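Local atomic coordinates of succinylglutamate desuccinylase/aspartoacylase (Ruegeria sp. TM1040, PDB entry 3NA6), a protein that probably acts as a zinc-dependent hydrolase of the succinylglutamate desuccinylase/aspartoacylase family, cleaving the amide bond of N-acylated amino acids. Residues Q176-P181 and V207-G212; D128-T133 and G193-A198. One frame throughout, in Å; residues are numbered along the deposited sequence.

Interaction 1. Residues Q176-P181 and V207-G212; sequences QAFNAP and VTTELG
F178 packs against V207, T209 and L211, and its ring carries nearly all of this buried contact. It is the last helical residue of helix 165-178. CG stands anti to the backbone N (chi1 -166°), which sends the ring from the helix end toward strand 205-210. The ring meets three side chains obliquely, on one side of the strand and its continuation. F178 CD2 meets V207 CG1 at 3.9 Å. The tip of the ring rests on a methyl group, with F178 CZ 3.7 Å from T209 CG2. On the far flank F178 CE1 lies 4.3 Å from L211 CD2, which is a looser touch. T209 turns its two branches to different tasks: CG2 takes the ring, while OG1 donates a hydrogen bond to the carbonyl O of H145. Shortening F178 to an alanine would remove the ring and would probably open a gap beside V207 CG1, T209 CG2 and L211 CD2. N179 then leaves the helix with positive phi. Its OD1 is held by the backbone N of D246 and by NZ of K227. A180 N lies in the plane of the F178 ring, at its edge, and A180 CB points toward the strand. A180 O accepts from S248 OG. L211 also packs against I224 and A225 of helix 219-235. This is helix-on-sheet packing in the α/β catalytic domain of the zinc-exopeptidase clan. H145 probably belongs to the family's metal site, which seems to be empty here; the T209 side chain lies near that site.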
loop_
_atom_site.group_PDB
_atom_site.type_symbol
_atom_site.label_atom_id
_atom_site.label_comp_id
_atom_site.label_asym_id
_atom_site.label_seq_id
_atom_site.Cartn_x
_atom_site.Cartn_y
_atom_site.Cartn_z
ATOM N N GLN A 176 -35.227 1.492 -29.059
ATOM C CA GLN A 176 -35.375 2.319 -30.246
ATOM C C GLN A 176 -35.625 3.791 -29.924
ATOM O O GLN A 176 -35.064 4.653 -30.611
ATOM C CB GLN A 176 -36.505 1.845 -31.156
ATOM C CG GLN A 176 -36.270 0.495 -31.770
ATOM C CD GLN A 176 -37.265 0.204 -32.870
ATOM O OE1 GLN A 176 -38.476 0.441 -32.735
ATOM N NE2 GLN A 176 -36.761 -0.305 -33.969
ATOM N N ALA A 177 -36.488 4.082 -28.939
ATOM C CA ALA A 177 -36.748 5.475 -28.562
ATOM C C ALA A 177 -35.455 6.164 -28.108
ATOM O O ALA A 177 -35.256 7.331 -28.404
ATOM C CB ALA A 177 -37.786 5.576 -27.444
ATOM N N PHE A 178 -34.617 5.447 -27.352
ATOM C CA PHE A 178 -33.333 6.008 -26.871
ATOM C C PHE A 178 -32.549 6.563 -28.047
ATOM O O PHE A 178 -31.993 7.660 -27.975
ATOM C CB PHE A 178 -32.492 4.942 -26.142
ATOM C CG PHE A 178 -31.326 5.511 -25.346
ATOM C CD1 PHE A 178 -30.122 5.800 -25.965
ATOM C CD2 PHE A 178 -31.433 5.722 -23.970
ATOM C CE1 PHE A 178 -29.040 6.312 -25.228
ATOM C CE2 PHE A 178 -30.381 6.230 -23.231
ATOM C CZ PHE A 178 -29.163 6.523 -23.864
ATOM N N ASN A 179 -32.541 5.799 -29.137
ATOM C CA ASN A 179 -32.031 6.246 -30.431
ATOM C C ASN A 179 -30.546 6.630 -30.393
ATOM O O ASN A 179 -30.118 7.707 -30.868
ATOM C CB ASN A 179 -32.916 7.371 -30.976
ATOM C CG ASN A 179 -32.530 7.818 -32.388
ATOM O OD1 ASN A 179 -32.262 8.998 -32.600
ATOM N ND2 ASN A 179 -32.492 6.884 -33.342
ATOM N N ALA A 180 -29.752 5.728 -29.830
ATOM C CA ALA A 180 -28.295 5.913 -29.807
ATOM C C ALA A 180 -27.799 5.720 -31.238
ATOM O O ALA A 180 -28.546 5.240 -32.109
ATOM C CB ALA A 180 -27.618 4.924 -28.837
ATOM N N PRO A 181 -26.562 6.121 -31.511
ATOM C CA PRO A 181 -26.090 5.964 -32.894
ATOM C C PRO A 181 -25.992 4.500 -33.312
ATOM O O PRO A 181 -26.022 4.211 -34.499
ATOM C CB PRO A 181 -24.702 6.631 -32.874
ATOM C CG PRO A 181 -24.795 7.625 -31.756
ATOM C CD PRO A 181 -25.640 6.934 -30.704
ATOM N N VAL A 207 -33.919 -0.230 -19.817
ATOM C CA VAL A 207 -33.152 0.430 -20.891
ATOM C C VAL A 207 -31.707 0.444 -20.422
ATOM O O VAL A 207 -31.412 0.823 -19.278
ATOM C CB VAL A 207 -33.699 1.873 -21.112
ATOM C CG1 VAL A 207 -32.724 2.746 -21.878
ATOM C CG2 VAL A 207 -35.048 1.797 -21.782
ATOM N N THR A 208 -30.810 -0.066 -21.244
ATOM C CA THR A 208 -29.408 -0.100 -20.885
ATOM C C THR A 208 -28.557 0.352 -22.062
ATOM O O THR A 208 -29.017 0.393 -23.208
ATOM C CB THR A 208 -28.957 -1.466 -20.296
ATOM O OG1 THR A 208 -27.638 -1.343 -19.734
ATOM C CG2 THR A 208 -28.982 -2.591 -21.333
ATOM N N THR A 209 -27.325 0.739 -21.761
ATOM C CA THR A 209 -26.411 1.265 -22.761
ATOM C C THR A 209 -24.957 0.770 -22.633
ATOM O O THR A 209 -24.530 0.186 -21.603
ATOM C CB THR A 209 -26.307 2.766 -22.591
ATOM O OG1 THR A 209 -25.603 3.034 -21.377
ATOM C CG2 THR A 209 -27.651 3.444 -22.517
ATOM N N GLU A 210 -24.187 1.061 -23.672
ATOM C CA GLU A 210 -22.717 1.176 -23.576
ATOM C C GLU A 210 -22.353 2.407 -24.387
ATOM O O GLU A 210 -22.412 2.345 -25.599
ATOM C CB GLU A 210 -22.010 -0.050 -24.169
ATOM C CG GLU A 210 -22.158 -1.343 -23.356
ATOM C CD GLU A 210 -21.319 -1.362 -22.087
ATOM O OE1 GLU A 210 -20.629 -0.368 -21.804
ATOM O OE2 GLU A 210 -21.337 -2.382 -21.379
ATOM N N LEU A 211 -22.023 3.530 -23.744
ATOM C CA LEU A 211 -21.927 4.804 -24.475
ATOM C C LEU A 211 -20.520 5.320 -24.748
ATOM O O LEU A 211 -20.361 6.444 -25.214
ATOM C CB LEU A 211 -22.723 5.897 -23.770
ATOM C CG LEU A 211 -24.227 5.650 -23.657
ATOM C CD1 LEU A 211 -24.848 6.814 -22.880
ATOM C CD2 LEU A 211 -24.855 5.434 -25.020
ATOM N N GLY A 212 -19.512 4.495 -24.546
ATOM C CA GLY A 212 -18.144 4.859 -24.896
ATOM C C GLY A 212 -17.253 4.116 -23.936
ATOM O O GLY A 212 -17.383 2.892 -23.773
#

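Interaction 2. Residues D128-T133 and G193-A198; sequences DYFQRT and GMYDTA
Y195 and A198 face F130 and Q131 across a thin contact between two helices. M194, modelled as selenomethionine, occupies the N-cap position of helix 195-200. Its carbonyl O receives the backbone N of A198 at 3.1 Å, closing the first turn. Y195 has its ring anti to the backbone N (chi1 -173°), and this carries the hydroxyl over to helix 122-134. There Y195 OH comes to the edge of the F130 ring, near its plane, 4.2 Å from F130 CD2. This is a loose van der Waals touch. Both rings also meet F91, the Y195 pair being edge-to-face, and both rest on L53 and T55 of strand 51-55. The two helices thus cover the same face of the central mixed sheet of the α/β catalytic domain. T197 turns its hydroxyl back to the carbonyl O of S191. A198 points its methyl at helix 122-134, where A198 CB sits 3.4 Å from Q131 OE1. CG of Q131 lies anti to its N and the chain then bends at chi2 (75°), which brings the amide across to A198. Its nitrogen works through water: Q131 NE2 donates to water 1 at 3.0 Å. That water in turn donates to A198 O at 2.7 Å.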
loop_
_atom_site.group_PDB
_atom_site.type_symbol
_atom_site.label_atom_id
_atom_site.label_comp_id
_atom_site.label_asym_id
_atom_site.label_seq_id
_atom_site.Cartn_x
_atom_site.Cartn_y
_atom_site.Cartn_z
ATOM N N ASP A 128 -29.570 -4.959 -2.250
ATOM C CA ASP A 128 -30.770 -5.374 -1.539
ATOM C C ASP A 128 -31.810 -4.247 -1.416
ATOM O O ASP A 128 -33.012 -4.488 -1.482
ATOM C CB ASP A 128 -30.421 -5.906 -0.144
ATOM C CG ASP A 128 -31.645 -6.286 0.640
ATOM O OD1 ASP A 128 -32.179 -7.403 0.410
ATOM O OD2 ASP A 128 -32.091 -5.445 1.436
ATOM N N TYR A 129 -31.344 -3.027 -1.212
ATOM C CA TYR A 129 -32.240 -1.889 -1.095
ATOM C C TYR A 129 -32.919 -1.614 -2.435
ATOM O O TYR A 129 -34.099 -1.277 -2.490
ATOM C CB TYR A 129 -31.486 -0.643 -0.593
ATOM C CG TYR A 129 -32.386 0.530 -0.325
ATOM C CD1 TYR A 129 -33.210 0.565 0.797
ATOM C CD2 TYR A 129 -32.422 1.599 -1.182
ATOM C CE1 TYR A 129 -34.038 1.637 1.020
ATOM C CE2 TYR A 129 -33.228 2.666 -0.946
ATOM C CZ TYR A 129 -34.037 2.678 0.129
ATOM O OH TYR A 129 -34.842 3.759 0.327
ATOM N N PHE A 130 -32.157 -1.715 -3.519
ATOM C CA PHE A 130 -32.732 -1.551 -4.846
ATOM C C PHE A 130 -33.689 -2.684 -5.161
ATOM O O PHE A 130 -34.780 -2.433 -5.646
ATOM C CB PHE A 130 -31.641 -1.360 -5.921
ATOM C CG PHE A 130 -31.137 0.081 -6.002
ATOM C CD1 PHE A 130 -30.444 0.642 -4.924
ATOM C CD2 PHE A 130 -31.424 0.875 -7.086
ATOM C CE1 PHE A 130 -30.036 1.923 -4.943
ATOM C CE2 PHE A 130 -31.010 2.192 -7.118
ATOM C CZ PHE A 130 -30.303 2.711 -6.056
ATOM N N GLN A 131 -33.287 -3.922 -4.883
ATOM C CA GLN A 131 -34.126 -5.101 -5.153
ATOM C C GLN A 131 -35.481 -5.056 -4.440
ATOM O O GLN A 131 -36.513 -5.279 -5.062
ATOM C CB GLN A 131 -33.402 -6.361 -4.690
ATOM C CG GLN A 131 -34.142 -7.693 -4.938
ATOM C CD GLN A 131 -34.120 -8.137 -6.394
ATOM O OE1 GLN A 131 -33.097 -8.036 -7.073
ATOM N NE2 GLN A 131 -35.263 -8.622 -6.882
ATOM N N ARG A 132 -35.471 -4.758 -3.142
ATOM C CA ARG A 132 -36.676 -4.896 -2.310
ATOM C C ARG A 132 -37.398 -3.592 -1.994
ATOM O O ARG A 132 -38.568 -3.627 -1.632
ATOM C CB ARG A 132 -36.338 -5.639 -1.008
ATOM C CG ARG A 132 -35.916 -7.104 -1.274
ATOM C CD ARG A 132 -35.961 -7.982 -0.027
ATOM N NE ARG A 132 -35.040 -7.447 0.969
ATOM C CZ ARG A 132 -35.317 -7.200 2.243
ATOM N NH1 ARG A 132 -36.494 -7.519 2.768
ATOM N NH2 ARG A 132 -34.382 -6.669 3.008
ATOM N N THR A 133 -36.739 -2.442 -2.128
ATOM C CA THR A 133 -37.383 -1.192 -1.768
ATOM C C THR A 133 -37.616 -0.310 -2.977
ATOM O O THR A 133 -38.746 0.066 -3.239
ATOM C CB THR A 133 -36.608 -0.429 -0.660
ATOM O OG1 THR A 133 -36.443 -1.304 0.452
ATOM C CG2 THR A 133 -37.367 0.821 -0.204
ATOM N N GLY A 193 -27.408 -12.750 -11.201
ATOM C CA GLY A 193 -26.906 -11.674 -10.351
ATOM C C GLY A 193 -26.894 -10.261 -10.920
ATOM O O GLY A 193 -26.556 -9.322 -10.217
HETATM N N MSE A 194 -27.246 -10.105 -12.196
HETATM C CA MSE A 194 -27.233 -8.800 -12.812
HETATM C C MSE A 194 -28.458 -7.936 -12.474
HETATM O O MSE A 194 -29.575 -8.426 -12.253
HETATM C CB MSE A 194 -27.051 -8.929 -14.315
HETATM C CG MSE A 194 -25.578 -9.161 -14.710
HETATM SE SE MSE A 194 -25.493 -9.243 -16.615
HETATM C CE MSE A 194 -25.390 -7.391 -17.038
ATOM N N TYR A 195 -28.204 -6.636 -12.404
ATOM C CA TYR A 195 -29.231 -5.643 -12.233
ATOM C C TYR A 195 -30.286 -5.768 -13.314
ATOM O O TYR A 195 -31.459 -5.760 -13.011
ATOM C CB TYR A 195 -28.634 -4.248 -12.259
ATOM C CG TYR A 195 -29.638 -3.181 -11.923
ATOM C CD1 TYR A 195 -30.298 -3.172 -10.711
ATOM C CD2 TYR A 195 -29.915 -2.164 -12.819
ATOM C CE1 TYR A 195 -31.210 -2.171 -10.404
ATOM C CE2 TYR A 195 -30.824 -1.184 -12.523
ATOM C CZ TYR A 195 -31.455 -1.180 -11.318
ATOM O OH TYR A 195 -32.360 -0.178 -11.057
ATOM N N ASP A 196 -29.866 -5.906 -14.562
ATOM C CA ASP A 196 -30.815 -6.031 -15.665
ATOM C C ASP A 196 -31.801 -7.160 -15.411
ATOM O O ASP A 196 -32.991 -7.010 -15.655
ATOM C CB ASP A 196 -30.114 -6.312 -16.988
ATOM C CG ASP A 196 -29.118 -5.214 -17.406
ATOM O OD1 ASP A 196 -29.236 -4.040 -16.977
ATOM O OD2 ASP A 196 -28.212 -5.546 -18.198
ATOM N N THR A 197 -31.294 -8.294 -14.947
ATOM C CA THR A 197 -32.153 -9.441 -14.613
ATOM C C THR A 197 -33.140 -9.123 -13.477
ATOM O O THR A 197 -34.310 -9.477 -13.547
ATOM C CB THR A 197 -31.281 -10.671 -14.338
ATOM O OG1 THR A 197 -30.362 -10.809 -15.426
ATOM C CG2 THR A 197 -32.100 -11.953 -14.193
ATOM N N ALA A 198 -32.678 -8.418 -12.454
ATOM C CA ALA A 198 -33.530 -8.009 -11.349
ATOM C C ALA A 198 -34.756 -7.225 -11.860
ATOM O O ALA A 198 -35.878 -7.452 -11.406
ATOM C CB ALA A 198 -32.729 -7.147 -10.350
HETATM O O HOH W 1 -36.270 -9.477 -9.614
#

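How the interactions relate
From the N terminus the segments come in the order 128-133, 176-181, 193-198 and 207-212. Interaction 2 opens first and closes over 59 intervening residues. Interaction 1 opens inside that loop and closes after it, over 25 residues. The two loops therefore cross rather than nest. Helix 195-200, the closing side of interaction 2, leads directly into strand 205-210, the closing side of interaction 1. The contacts lie on opposite faces of the central sheet, helix 165-178 on one and helices 122-134 and 195-200 on the other. Their centres are 21 Å apart. They meet loosely where T208 OG1 lies 4.2 Å from D196 OD1.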